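PDB 5DOZ: JamJ from Lyngbya majuscula, which binds NADPH as the enoyl reductase domain of a polyketide synthase and probably reduces the enoyl double bond of an acyl carrier protein-bound intermediate. Local coordinates for residues Asn47-Asp50 and Ile51-Ala54; Gln59-Asn62 and Gln63-Gly67; Ala125-Lys128 and Leu129-Ala133; Lys190-Val193 and Leu194-Gly198; Asp284-Leu287 and Tyr288-Ile291. One frame throughout, in Å; residues are numbered along the deposited sequence.

Interaction 1 of 5, residues Asn47-Asp50 and Ile51-Ala54; sequences NFRD and ILNA. With NDP (NADPH dihydro-nicotinamide-adenine-dinucleotide phosphate), chain E.
Asn53 ND2 is gripped by two waters, each 2.7 Å away and each accepting from it. Both waters lead back to the residues before it on the helix. Water 1 also accepts from Arg49 NH2, lying in the plane of the guanidinium at its edge. Water 2 donates to Asp50 OD1, 2.9 Å away. The other end of the amide, Asn53 OD1, is held by Asn62 ND2 of the next helix. Asp50 folds back the other way as well. Its OD2 accepts from Asn47 N at 2.9 Å, using the anti lone pair. Its OD1 also bonds Gly77 N, and both oxygens of this buried carboxylate are thus engaged. The helix backbone runs beneath, with Asn53 N bonded to Arg49 O and Ala54 N to Asp50 O. Phe48 joins the helix to the cofactor. Its CG stands anti to the backbone N (chi1 -167°), which puts the ring beside NADPH. NDP O3D lies over one ring face, 3.4 Å from Phe48 CD2. NDP O1A meets the ring in plane at its edge, 3.3 Å from Phe48 CD1. Leu52 CD1 comes obliquely to the same ring, 4.0 Å from Phe48 CD2. Ile51 packs on Phe321 and Leu324 of helix 317-326. The arrangement is that of a short helix whose first turn lines the NADPH pocket of a medium-chain dehydrogenase/reductase fold.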
# COMPACT_ATOMS: atom_id res chain seq x y z
N ASN A 47 -0.42 0.75 -8.16
CA ASN A 47 -0.77 -0.12 -7.06
C ASN A 47 -1.30 -1.45 -7.56
O ASN A 47 -1.75 -1.56 -8.71
CB ASN A 47 -1.77 0.57 -6.12
CG ASN A 47 -1.08 1.42 -5.06
OD1 ASN A 47 -0.66 0.92 -4.02
ND2 ASN A 47 -0.98 2.72 -5.31
N PHE A 48 -1.23 -2.46 -6.71
CA PHE A 48 -1.73 -3.79 -7.03
C PHE A 48 -3.20 -3.75 -7.44
O PHE A 48 -3.60 -4.43 -8.39
CB PHE A 48 -1.54 -4.70 -5.82
CG PHE A 48 -1.72 -6.16 -6.11
CD1 PHE A 48 -0.64 -6.94 -6.46
CD2 PHE A 48 -2.97 -6.75 -5.99
CE1 PHE A 48 -0.80 -8.29 -6.72
CE2 PHE A 48 -3.14 -8.10 -6.25
CZ PHE A 48 -2.05 -8.88 -6.61
N ARG A 49 -3.99 -2.96 -6.74
CA ARG A 49 -5.41 -2.81 -7.05
C ARG A 49 -5.67 -2.12 -8.40
O ARG A 49 -6.73 -2.33 -9.00
CB ARG A 49 -6.15 -2.07 -5.93
CG ARG A 49 -6.83 -2.99 -4.92
CD ARG A 49 -7.48 -2.20 -3.79
NE ARG A 49 -8.65 -1.41 -4.21
CZ ARG A 49 -9.40 -0.67 -3.39
NH1 ARG A 49 -9.12 -0.59 -2.09
NH2 ARG A 49 -10.44 -0.00 -3.88
N ASP A 50 -4.73 -1.29 -8.87
CA ASP A 50 -4.85 -0.66 -10.20
C ASP A 50 -4.88 -1.71 -11.30
O ASP A 50 -5.67 -1.62 -12.24
CB ASP A 50 -3.70 0.32 -10.47
CG ASP A 50 -3.83 1.63 -9.70
OD1 ASP A 50 -4.89 2.28 -9.76
OD2 ASP A 50 -2.83 2.02 -9.05
N ILE A 51 -4.01 -2.72 -11.17
CA ILE A 51 -3.93 -3.81 -12.14
C ILE A 51 -5.20 -4.66 -12.12
O ILE A 51 -5.74 -4.98 -13.18
CB ILE A 51 -2.67 -4.67 -11.89
CG1 ILE A 51 -1.42 -3.89 -12.30
CG2 ILE A 51 -2.75 -6.00 -12.64
CD1 ILE A 51 -0.13 -4.56 -11.88
N LEU A 52 -5.67 -5.00 -10.93
CA LEU A 52 -6.94 -5.72 -10.75
C LEU A 52 -8.09 -5.03 -11.48
O LEU A 52 -8.84 -5.69 -12.20
CB LEU A 52 -7.28 -5.87 -9.26
CG LEU A 52 -6.40 -6.76 -8.39
CD1 LEU A 52 -6.90 -6.78 -6.95
CD2 LEU A 52 -6.31 -8.18 -8.93
N ASN A 53 -8.21 -3.72 -11.29
CA ASN A 53 -9.22 -2.91 -11.99
C ASN A 53 -9.05 -2.92 -13.51
O ASN A 53 -10.03 -2.99 -14.25
CB ASN A 53 -9.21 -1.47 -11.49
CG ASN A 53 -9.95 -1.31 -10.17
OD1 ASN A 53 -10.91 -2.02 -9.90
ND2 ASN A 53 -9.49 -0.36 -9.35
N ALA A 54 -7.80 -2.84 -13.96
CA ALA A 54 -7.50 -2.85 -15.39
C ALA A 54 -7.92 -4.17 -16.04
O ALA A 54 -8.35 -4.19 -17.19
CB ALA A 54 -6.02 -2.57 -15.62
PA NDP E . 2.94 -5.51 -4.81
O1A NDP E . 2.47 -5.85 -6.21
O2A NDP E . 4.09 -4.56 -4.61
O5B NDP E . 3.36 -6.88 -4.07
C5B NDP E . 2.95 -8.15 -4.54
C4B NDP E . 4.02 -9.14 -4.10
O4B NDP E . 3.42 -10.44 -3.95
C3B NDP E . 5.14 -9.31 -5.12
O3B NDP E . 6.26 -8.47 -4.83
C2B NDP E . 5.54 -10.75 -4.96
O2B NDP E . 6.65 -10.80 -4.08
C1B NDP E . 4.38 -11.44 -4.27
N9A NDP E . 3.76 -12.45 -5.14
C8A NDP E . 3.46 -12.31 -6.44
N7A NDP E . 2.89 -13.44 -6.92
C5A NDP E . 2.82 -14.32 -5.90
C6A NDP E . 2.32 -15.70 -5.71
N6A NDP E . 1.77 -16.39 -6.73
N1A NDP E . 2.44 -16.25 -4.47
C2A NDP E . 2.98 -15.58 -3.43
N3A NDP E . 3.45 -14.33 -3.55
C4A NDP E . 3.39 -13.66 -4.73
O3 NDP E . 1.67 -5.05 -3.94
PN NDP E . 1.69 -4.24 -2.55
O1N NDP E . 2.92 -4.60 -1.76
O2N NDP E . 1.40 -2.79 -2.83
O5D NDP E . 0.42 -4.85 -1.77
C5D NDP E . 0.30 -6.25 -1.49
C4D NDP E . -1.16 -6.63 -1.30
O4D NDP E . -1.79 -5.81 -0.30
C3D NDP E . -1.99 -6.44 -2.55
O3D NDP E . -2.91 -7.52 -2.63
C2D NDP E . -2.72 -5.13 -2.33
O2D NDP E . -3.95 -5.01 -3.07
C1D NDP E . -2.93 -5.14 -0.83
N1N NDP E . -3.03 -3.80 -0.26
C2N NDP E . -4.02 -3.56 0.62
C3N NDP E . -4.03 -2.42 1.41
C7N NDP E . -5.01 -2.31 2.54
O7N NDP E . -5.39 -1.22 2.93
N7N NDP E . -5.45 -3.43 3.11
C4N NDP E . -3.15 -1.24 1.03
C5N NDP E . -2.06 -1.66 0.16
C6N NDP E . -2.08 -2.88 -0.51
P2B NDP E . 7.66 -12.04 -4.08
O1X NDP E . 8.18 -12.11 -5.50
O2X NDP E . 8.66 -11.63 -3.06
O3X NDP E . 6.81 -13.22 -3.67
O HOH W 1 -10.84 -0.39 -7.03
O HOH W 2 -7.74 1.73 -9.65

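Interaction 2 of 5, residues Gln59-Asn62 and Gln63-Gly67; sequences QEHN and QTKLG
Glu60 and Thr64 cross at a slant, with the carboxylate bent back over the helix toward the hydroxyl. The chain of Glu60 starts anti to its own N (chi1 -154°) and turns at chi2 (-91°), which brings OE1 to 2.7 Å from Thr64 OG1. Thr64 OG1 also lies 2.9 Å from Glu60 O. Its single proton can serve either acceptor, and the choice is not settled. Glu60 O is held more firmly by Thr64 N, at 2.7 Å and nearly in line with the carbonyl. One residue further along, His61 and Lys65 meet at about a right angle. Lys65 CG sits over one face of the imidazole, 4.1 Å from His61 CD2. Asn62 OD1 lies at the edge of that ring, in its plane. Lys65 N bonds His61 O at 3.0 Å. Asn62 and Leu66 run side by side and point the same way, with Leu66 CD1 3.9 Å from Asn62 OD1. The amide nitrogen of Asn62 is spent on Asn53 of the preceding helix. Most of the contact faces solvent, while Asn62 is buried against Leu74. It is a short surface helix whose i to i+4 pairs carry on into a loop, in the GroES-like part of the enoyl reductase.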
# COMPACT_ATOMS: atom_id res chain seq x y z
N GLN A 59 -15.20 -5.63 -10.15
CA GLN A 59 -16.41 -5.05 -10.72
C GLN A 59 -17.59 -4.96 -9.75
O GLN A 59 -18.34 -3.98 -9.77
CB GLN A 59 -16.83 -5.79 -11.99
CG GLN A 59 -15.95 -5.49 -13.19
CD GLN A 59 -16.51 -6.02 -14.49
OE1 GLN A 59 -17.69 -5.83 -14.80
NE2 GLN A 59 -15.66 -6.68 -15.28
N GLU A 60 -17.74 -5.97 -8.89
CA GLU A 60 -18.80 -5.96 -7.90
C GLU A 60 -18.44 -5.00 -6.77
O GLU A 60 -19.23 -4.13 -6.40
CB GLU A 60 -19.07 -7.37 -7.36
CG GLU A 60 -20.49 -7.59 -6.84
CD GLU A 60 -20.66 -7.29 -5.36
OE1 GLU A 60 -19.84 -6.55 -4.77
OE2 GLU A 60 -21.63 -7.80 -4.76
N HIS A 61 -17.23 -5.17 -6.23
CA HIS A 61 -16.69 -4.31 -5.18
C HIS A 61 -16.80 -2.83 -5.55
O HIS A 61 -17.24 -2.01 -4.74
CB HIS A 61 -15.22 -4.69 -4.91
CG HIS A 61 -14.57 -3.86 -3.85
ND1 HIS A 61 -13.87 -2.71 -4.14
CD2 HIS A 61 -14.50 -4.02 -2.51
CE1 HIS A 61 -13.40 -2.19 -3.02
NE2 HIS A 61 -13.77 -2.96 -2.01
N ASN A 62 -16.43 -2.50 -6.79
CA ASN A 62 -16.53 -1.13 -7.30
C ASN A 62 -17.97 -0.64 -7.52
O ASN A 62 -18.23 0.56 -7.47
CB ASN A 62 -15.72 -0.97 -8.59
CG ASN A 62 -14.21 -1.07 -8.36
OD1 ASN A 62 -13.72 -0.89 -7.25
ND2 ASN A 62 -13.48 -1.37 -9.43
N GLN A 63 -18.89 -1.57 -7.78
CA GLN A 63 -20.31 -1.24 -7.95
C GLN A 63 -21.02 -1.08 -6.60
O GLN A 63 -21.87 -0.21 -6.45
CB GLN A 63 -21.03 -2.30 -8.80
CG GLN A 63 -22.48 -1.96 -9.11
CD GLN A 63 -23.25 -3.11 -9.75
OE1 GLN A 63 -23.99 -2.91 -10.71
NE2 GLN A 63 -23.07 -4.32 -9.22
N THR A 64 -20.67 -1.94 -5.65
CA THR A 64 -21.32 -1.95 -4.34
C THR A 64 -20.81 -0.83 -3.44
O THR A 64 -21.59 -0.01 -2.96
CB THR A 64 -21.14 -3.31 -3.63
OG1 THR A 64 -21.47 -4.37 -4.53
CG2 THR A 64 -22.03 -3.41 -2.40
N LYS A 65 -19.49 -0.80 -3.23
CA LYS A 65 -18.88 0.16 -2.30
C LYS A 65 -18.66 1.54 -2.92
O LYS A 65 -18.56 2.54 -2.20
CB LYS A 65 -17.57 -0.41 -1.74
CG LYS A 65 -17.70 -1.79 -1.10
CD LYS A 65 -18.68 -1.81 0.07
CE LYS A 65 -18.68 -3.15 0.79
NZ LYS A 65 -17.41 -3.42 1.51
N LEU A 66 -18.58 1.59 -4.25
CA LEU A 66 -18.49 2.85 -4.98
C LEU A 66 -19.60 2.88 -6.03
O LEU A 66 -20.43 1.97 -6.08
CB LEU A 66 -17.10 3.02 -5.61
CG LEU A 66 -15.91 3.00 -4.64
CD1 LEU A 66 -14.66 2.37 -5.26
CD2 LEU A 66 -15.61 4.39 -4.09
N GLY A 67 -19.65 3.92 -6.86
CA GLY A 67 -20.72 4.03 -7.85
C GLY A 67 -20.34 3.63 -9.26
O GLY A 67 -21.03 4.00 -10.21

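Interaction 3 of 5, residues Ala125-Lys128 and Leu129-Ala133; sequences ANLK and LIEAA
Lys128 N donates to Glu131 OE1 at 2.9 Å, and the bond is nearly straight (168°). The acceptor uses its anti lone pair, the one turned away from the other carboxylate oxygen. Lys128 is the N-cap residue of helix 129-132. The side chain three residues on therefore reaches back to the amide of the cap, and satisfies it. This is one half of a capping box. Two torsions of Glu131 bring this about. CG stands beside the backbone N (chi1 -76°), and the chain runs extended beyond it. The carboxylate ends over the start of the helix, with OE1 3.4 Å from Lys128 CB. Leu127 CD2 also comes to 4.0 Å from Glu131 OE1. Water 3 adds a weak bond to OE1, and donates also to Asn126 O at 3.3 Å. It thus bridges the loop to the carboxylate.

The carbonyl of the cap is satisfied too. Lys128 O accepts from Ala132 N at 3.0 Å, close to the line of the carbonyl bond. At the other end of the short helix, Glu131 O accepts from Thr134 OG1. The ammonium of Lys128 stays 4.9 Å from Glu131 OE1, too far for a salt bridge. Elsewhere the helix turns its apolar side chains to the sheet. Ile130 lies on Val334 and Thr336 of strand 332-336, and on Ala43 of strand 37-45. The chemistry is consistent with a turn stabilised by a carboxylate bonded to a backbone amide, with charge attraction to Lys128 probably a lesser, longer-range help.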
# COMPACT_ATOMS: atom_id res chain seq x y z
N ALA A 125 10.56 17.71 3.60
CA ALA A 125 11.32 18.64 2.76
C ALA A 125 12.69 18.13 2.33
O ALA A 125 13.21 18.53 1.28
CB ALA A 125 11.45 19.99 3.45
N ASN A 126 13.28 17.25 3.14
CA ASN A 126 14.59 16.66 2.83
C ASN A 126 14.55 15.59 1.73
O ASN A 126 15.60 15.14 1.26
CB ASN A 126 15.24 16.10 4.10
CG ASN A 126 14.45 14.94 4.68
OD1 ASN A 126 13.26 15.07 5.00
ND2 ASN A 126 15.10 13.79 4.81
N LEU A 127 13.34 15.18 1.33
CA LEU A 127 13.17 14.16 0.29
C LEU A 127 12.84 14.76 -1.08
O LEU A 127 12.31 15.86 -1.17
CB LEU A 127 12.07 13.16 0.68
CG LEU A 127 12.32 12.23 1.87
CD1 LEU A 127 11.05 11.47 2.19
CD2 LEU A 127 13.46 11.26 1.59
N LYS A 128 13.16 14.01 -2.13
CA LYS A 128 12.75 14.35 -3.49
C LYS A 128 11.31 13.92 -3.70
O LYS A 128 10.84 12.98 -3.05
CB LYS A 128 13.64 13.65 -4.52
CG LYS A 128 15.08 14.16 -4.59
CD LYS A 128 15.84 13.45 -5.71
CE LYS A 128 17.20 14.08 -5.97
NZ LYS A 128 18.21 13.69 -4.94
N LEU A 129 10.61 14.59 -4.61
CA LEU A 129 9.21 14.26 -4.92
C LEU A 129 9.06 12.77 -5.20
O LEU A 129 8.16 12.12 -4.66
CB LEU A 129 8.71 15.05 -6.14
CG LEU A 129 8.40 16.55 -6.04
CD1 LEU A 129 7.96 17.09 -7.39
CD2 LEU A 129 7.35 16.86 -4.99
N ILE A 130 9.95 12.25 -6.03
CA ILE A 130 9.91 10.87 -6.48
C ILE A 130 10.16 9.87 -5.34
O ILE A 130 9.51 8.82 -5.28
CB ILE A 130 10.87 10.65 -7.70
CG1 ILE A 130 10.52 9.37 -8.45
CG2 ILE A 130 12.35 10.75 -7.31
CD1 ILE A 130 9.46 9.57 -9.51
N GLU A 131 11.06 10.23 -4.43
CA GLU A 131 11.30 9.45 -3.21
C GLU A 131 10.05 9.39 -2.32
O GLU A 131 9.70 8.33 -1.79
CB GLU A 131 12.50 10.03 -2.45
CG GLU A 131 13.85 9.68 -3.07
CD GLU A 131 15.02 10.47 -2.51
OE1 GLU A 131 14.85 11.64 -2.09
OE2 GLU A 131 16.15 9.92 -2.53
N ALA A 132 9.39 10.54 -2.17
CA ALA A 132 8.20 10.66 -1.34
C ALA A 132 7.00 9.89 -1.90
O ALA A 132 6.08 9.55 -1.16
CB ALA A 132 7.84 12.13 -1.15
N ALA A 133 7.02 9.63 -3.20
CA ALA A 133 5.99 8.84 -3.87
C ALA A 133 5.97 7.37 -3.44
O ALA A 133 4.97 6.68 -3.66
CB ALA A 133 6.13 8.95 -5.38
O HOH W 3 17.28 13.92 -1.27

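Interaction 4 of 5, residues Lys190-Val193 and Leu194-Gly198; sequences KMAV and LREQG. With NDP (NADPH dihydro-nicotinamide-adenine-dinucleotide phosphate), chain E.
The 2'-phosphate pocket of NADPH lies at the start of helix 191-198, in the crossover between strands 181-186 and 201-204. Lys190 reaches it with a chain extended beyond CG. Its NZ donates to phosphate oxygen NDP O1X at 3.0 Å, and CE passes 3.4 Å from the same oxygen. The ammonium is also bonded to Ser164 OG and to the carbonyls of Ser327 and His329. These partners fix where the charge sits and probably favour the protonated form. At the root of this chain, Lys190 O weakly accepts Leu194 N, while Leu194 CD1 packs 3.4 Å from Lys190 O. The following backbone bonds are stronger. Arg195 N bonds Met191 O at 2.9 Å, and Glu196 N bonds Ala192 O at 2.7 Å. Arg195 bends at chi2 (133°) and chi3 (46°), which lays its guanidinium back beside Met191. Met191 O sits 3.9 Å above the guanidinium plane, offset toward the rim. Val193 CG1 meets Gln197 NE2 at 4.2 Å; that nitrogen bonds Gln169 of helix 166-177. Leu194 is buried against Thr186 and Ala163, while Ala192 and Glu196 face solvent. A lysine at the 2'-phosphate after the second strand is in keeping with an NADPH-binding Rossmann fold, here within a beta-alpha-beta crossover.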
# COMPACT_ATOMS: atom_id res chain seq x y z
N LYS A 190 14.74 -13.00 -5.61
CA LYS A 190 14.76 -11.78 -4.81
C LYS A 190 15.39 -12.00 -3.42
O LYS A 190 15.53 -11.05 -2.64
CB LYS A 190 13.35 -11.21 -4.65
CG LYS A 190 12.68 -10.82 -5.95
CD LYS A 190 11.29 -10.27 -5.67
CE LYS A 190 10.48 -10.08 -6.93
NZ LYS A 190 9.16 -9.46 -6.61
N MET A 191 15.75 -13.24 -3.13
CA MET A 191 16.20 -13.62 -1.79
C MET A 191 17.50 -12.94 -1.34
O MET A 191 17.61 -12.53 -0.18
CB MET A 191 16.31 -15.14 -1.66
CG MET A 191 14.96 -15.84 -1.54
SD MET A 191 15.07 -17.64 -1.50
CE MET A 191 13.34 -18.08 -1.58
N ALA A 192 18.46 -12.82 -2.25
CA ALA A 192 19.73 -12.17 -1.94
C ALA A 192 19.53 -10.71 -1.51
O ALA A 192 20.03 -10.30 -0.47
CB ALA A 192 20.71 -12.28 -3.11
N VAL A 193 18.79 -9.95 -2.32
CA VAL A 193 18.52 -8.54 -2.03
C VAL A 193 17.90 -8.32 -0.64
O VAL A 193 18.29 -7.39 0.07
CB VAL A 193 17.67 -7.88 -3.13
CG1 VAL A 193 17.24 -6.47 -2.74
CG2 VAL A 193 18.44 -7.84 -4.45
N LEU A 194 16.97 -9.18 -0.25
CA LEU A 194 16.34 -9.08 1.07
C LEU A 194 17.28 -9.52 2.20
O LEU A 194 17.27 -8.94 3.29
CB LEU A 194 15.00 -9.83 1.11
CG LEU A 194 13.78 -9.02 0.66
CD1 LEU A 194 13.76 -8.79 -0.85
CD2 LEU A 194 12.49 -9.68 1.11
N ARG A 195 18.09 -10.53 1.93
CA ARG A 195 19.16 -10.92 2.85
C ARG A 195 20.12 -9.75 3.04
O ARG A 195 20.51 -9.42 4.16
CB ARG A 195 19.88 -12.16 2.32
CG ARG A 195 20.26 -13.18 3.37
CD ARG A 195 19.88 -14.60 2.94
NE ARG A 195 20.25 -14.89 1.56
CZ ARG A 195 19.70 -15.83 0.80
NH1 ARG A 195 18.73 -16.60 1.28
NH2 ARG A 195 20.12 -16.01 -0.44
N GLU A 196 20.46 -9.09 1.93
CA GLU A 196 21.34 -7.91 1.92
C GLU A 196 20.70 -6.64 2.49
O GLU A 196 21.40 -5.64 2.72
CB GLU A 196 21.89 -7.66 0.51
CG GLU A 196 22.94 -8.68 0.07
CD GLU A 196 23.14 -8.74 -1.44
OE1 GLU A 196 22.81 -7.76 -2.14
OE2 GLU A 196 23.66 -9.77 -1.92
N GLN A 197 19.39 -6.66 2.70
CA GLN A 197 18.69 -5.53 3.33
C GLN A 197 18.86 -5.53 4.85
O GLN A 197 18.68 -4.50 5.49
CB GLN A 197 17.21 -5.50 2.93
CG GLN A 197 16.96 -4.85 1.57
CD GLN A 197 15.48 -4.76 1.19
OE1 GLN A 197 14.60 -5.27 1.90
NE2 GLN A 197 15.21 -4.12 0.06
N GLY A 198 19.22 -6.68 5.41
CA GLY A 198 19.46 -6.82 6.84
C GLY A 198 18.55 -7.83 7.51
O GLY A 198 18.23 -7.70 8.69
PA NDP E . 2.94 -5.51 -4.81
O1A NDP E . 2.47 -5.85 -6.21
O2A NDP E . 4.09 -4.56 -4.61
O5B NDP E . 3.36 -6.88 -4.07
C5B NDP E . 2.95 -8.15 -4.54
C4B NDP E . 4.02 -9.14 -4.10
O4B NDP E . 3.42 -10.44 -3.95
C3B NDP E . 5.14 -9.31 -5.12
O3B NDP E . 6.26 -8.47 -4.83
C2B NDP E . 5.54 -10.75 -4.96
O2B NDP E . 6.65 -10.80 -4.08
C1B NDP E . 4.38 -11.44 -4.27
N9A NDP E . 3.76 -12.45 -5.14
C8A NDP E . 3.46 -12.31 -6.44
N7A NDP E . 2.89 -13.44 -6.92
C5A NDP E . 2.82 -14.32 -5.90
C6A NDP E . 2.32 -15.70 -5.71
N6A NDP E . 1.77 -16.39 -6.73
N1A NDP E . 2.44 -16.25 -4.47
C2A NDP E . 2.98 -15.58 -3.43
N3A NDP E . 3.45 -14.33 -3.55
C4A NDP E . 3.39 -13.66 -4.73
O3 NDP E . 1.67 -5.05 -3.94
PN NDP E . 1.69 -4.24 -2.55
O1N NDP E . 2.92 -4.60 -1.76
O2N NDP E . 1.40 -2.79 -2.83
O5D NDP E . 0.42 -4.85 -1.77
C5D NDP E . 0.30 -6.25 -1.49
C4D NDP E . -1.16 -6.63 -1.30
O4D NDP E . -1.79 -5.81 -0.30
C3D NDP E . -1.99 -6.44 -2.55
O3D NDP E . -2.91 -7.52 -2.63
C2D NDP E . -2.72 -5.13 -2.33
O2D NDP E . -3.95 -5.01 -3.07
C1D NDP E . -2.93 -5.14 -0.83
N1N NDP E . -3.03 -3.80 -0.26
C2N NDP E . -4.02 -3.56 0.62
C3N NDP E . -4.03 -2.42 1.41
C7N NDP E . -5.01 -2.31 2.54
O7N NDP E . -5.39 -1.22 2.93
N7N NDP E . -5.45 -3.43 3.11
C4N NDP E . -3.15 -1.24 1.03
C5N NDP E . -2.06 -1.66 0.16
C6N NDP E . -2.08 -2.88 -0.51
P2B NDP E . 7.66 -12.04 -4.08
O1X NDP E . 8.18 -12.11 -5.50
O2X NDP E . 8.66 -11.63 -3.06
O3X NDP E . 6.81 -13.22 -3.67

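Interaction 5 of 5, residues Asp284-Leu287 and Tyr288-Ile291; sequences DNQL and YYQI
Leu287 and Ile291 make the tight side of this contact. Leu287 CD1 lies 3.9 Å from Ile291 CD1. The torsion of Leu287 places CG anti to the backbone N (chi1 179°), beside its carbonyl, which turns the branch along the helix toward Ile291. Ile291 CG1 in turn rests 3.4 Å from Leu287 O. Under the pair, Ile291 N bonds that same carbonyl at 3.1 Å. Tyr288 is buried as well. Its CE1 lies 4.4 Å from Leu287 CD2, and its ring stacks with Phe281 of helix 277-283. Helix 136-149 packs on this face too, with His144 against Leu287 and Phe140 against both Tyr288 and Ile291.

The other side is loose. Gln286 and Tyr289 are exposed and lie side by side, pointing the same way. Gln286 OE1 comes only to 4.1 Å from Tyr289 CD2, with amide and ring planes 59° apart. Water 4 joins the backbone here, donating to Asn285 O and accepting from Tyr289 N. The turn itself is a type I beta turn from Asp284 to Leu287. Leu287 N bonds Asp284 O, closing the turn. Asp284 OD1 accepts a capping bond from Gln286 N at 3.0 Å, met from above the carboxylate plane. Gln290 N bonds Gln286 O at 3.0 Å as the helix begins. In chemical terms the labour is divided: carboxylate, water and turn satisfy early amides at the solvent edge, while apolar branches and a stacked ring hold the buried face.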
# COMPACT_ATOMS: atom_id res chain seq x y z
N ASP A 284 -12.84 7.24 10.01
CA ASP A 284 -12.11 8.29 10.72
C ASP A 284 -11.30 9.11 9.72
O ASP A 284 -10.24 8.68 9.26
CB ASP A 284 -11.21 7.68 11.81
CG ASP A 284 -10.30 8.70 12.48
OD1 ASP A 284 -10.55 9.92 12.37
OD2 ASP A 284 -9.32 8.28 13.14
N ASN A 285 -11.81 10.29 9.37
CA ASN A 285 -11.17 11.14 8.36
C ASN A 285 -9.87 11.79 8.86
O ASN A 285 -9.18 12.47 8.09
CB ASN A 285 -12.14 12.21 7.82
CG ASN A 285 -13.36 11.62 7.12
OD1 ASN A 285 -13.37 10.46 6.70
ND2 ASN A 285 -14.39 12.45 6.96
N GLN A 286 -9.55 11.57 10.13
CA GLN A 286 -8.30 12.07 10.73
C GLN A 286 -7.15 11.06 10.63
O GLN A 286 -5.99 11.42 10.84
CB GLN A 286 -8.51 12.45 12.20
CG GLN A 286 -9.43 13.65 12.44
CD GLN A 286 -9.00 14.89 11.67
OE1 GLN A 286 -7.86 15.36 11.79
NE2 GLN A 286 -9.91 15.43 10.87
N LEU A 287 -7.48 9.80 10.31
CA LEU A 287 -6.51 8.70 10.31
C LEU A 287 -5.18 8.99 9.61
O LEU A 287 -4.12 8.66 10.16
CB LEU A 287 -7.12 7.42 9.74
CG LEU A 287 -6.14 6.23 9.69
CD1 LEU A 287 -5.97 5.59 11.07
CD2 LEU A 287 -6.58 5.21 8.65
N TYR A 288 -5.23 9.58 8.42
CA TYR A 288 -4.01 9.91 7.68
C TYR A 288 -3.16 10.94 8.43
O TYR A 288 -1.95 10.79 8.53
CB TYR A 288 -4.30 10.36 6.24
CG TYR A 288 -4.99 9.31 5.37
CD1 TYR A 288 -4.76 7.94 5.56
CD2 TYR A 288 -5.87 9.69 4.36
CE1 TYR A 288 -5.40 6.99 4.77
CE2 TYR A 288 -6.50 8.75 3.56
CZ TYR A 288 -6.26 7.40 3.77
OH TYR A 288 -6.90 6.45 2.99
N TYR A 289 -3.82 11.98 8.95
CA TYR A 289 -3.15 13.00 9.75
C TYR A 289 -2.41 12.39 10.94
O TYR A 289 -1.23 12.66 11.15
CB TYR A 289 -4.17 14.07 10.21
CG TYR A 289 -3.63 15.08 11.21
CD1 TYR A 289 -2.94 16.21 10.78
CD2 TYR A 289 -3.85 14.93 12.57
CE1 TYR A 289 -2.46 17.15 11.68
CE2 TYR A 289 -3.38 15.86 13.49
CZ TYR A 289 -2.68 16.97 13.04
OH TYR A 289 -2.20 17.90 13.94
N GLN A 290 -3.10 11.56 11.71
CA GLN A 290 -2.51 10.96 12.90
C GLN A 290 -1.30 10.07 12.58
O GLN A 290 -0.24 10.25 13.17
CB GLN A 290 -3.55 10.21 13.73
CG GLN A 290 -4.30 11.09 14.73
CD GLN A 290 -3.41 11.72 15.79
OE1 GLN A 290 -2.35 11.19 16.15
NE2 GLN A 290 -3.85 12.86 16.32
N ILE A 291 -1.47 9.14 11.65
CA ILE A 291 -0.38 8.24 11.26
C ILE A 291 0.84 9.06 10.82
O ILE A 291 1.95 8.79 11.27
CB ILE A 291 -0.80 7.25 10.15
CG1 ILE A 291 -1.80 6.22 10.70
CG2 ILE A 291 0.41 6.54 9.55
CD1 ILE A 291 -2.37 5.28 9.66
O HOH W 4 -6.35 12.48 7.87

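How the interactions relate
The five interactions come in series along the chain, all within the enoyl reductase range. Interactions 1 and 2 lie on successive helices, 48-54 and 59-64, with centres 14 Å apart. They are joined by the Asn53 to Asn62 hydrogen bond, and Arg49 packs on His61. The other pairs do not touch. Interaction 3 lies on helix 129-132, about 24 Å between centres from interaction 1. Interaction 4, on helix 191-198 between two strands of the parallel sheet, has its centre about 33 Å from that of interaction 5, on helix 287-293. Interactions 1 and 4, centres 27 Å apart, both touch NADPH. One meets its ribose and diphosphate, the other its 2'-phosphate. The cofactor spans the two halves of the fold.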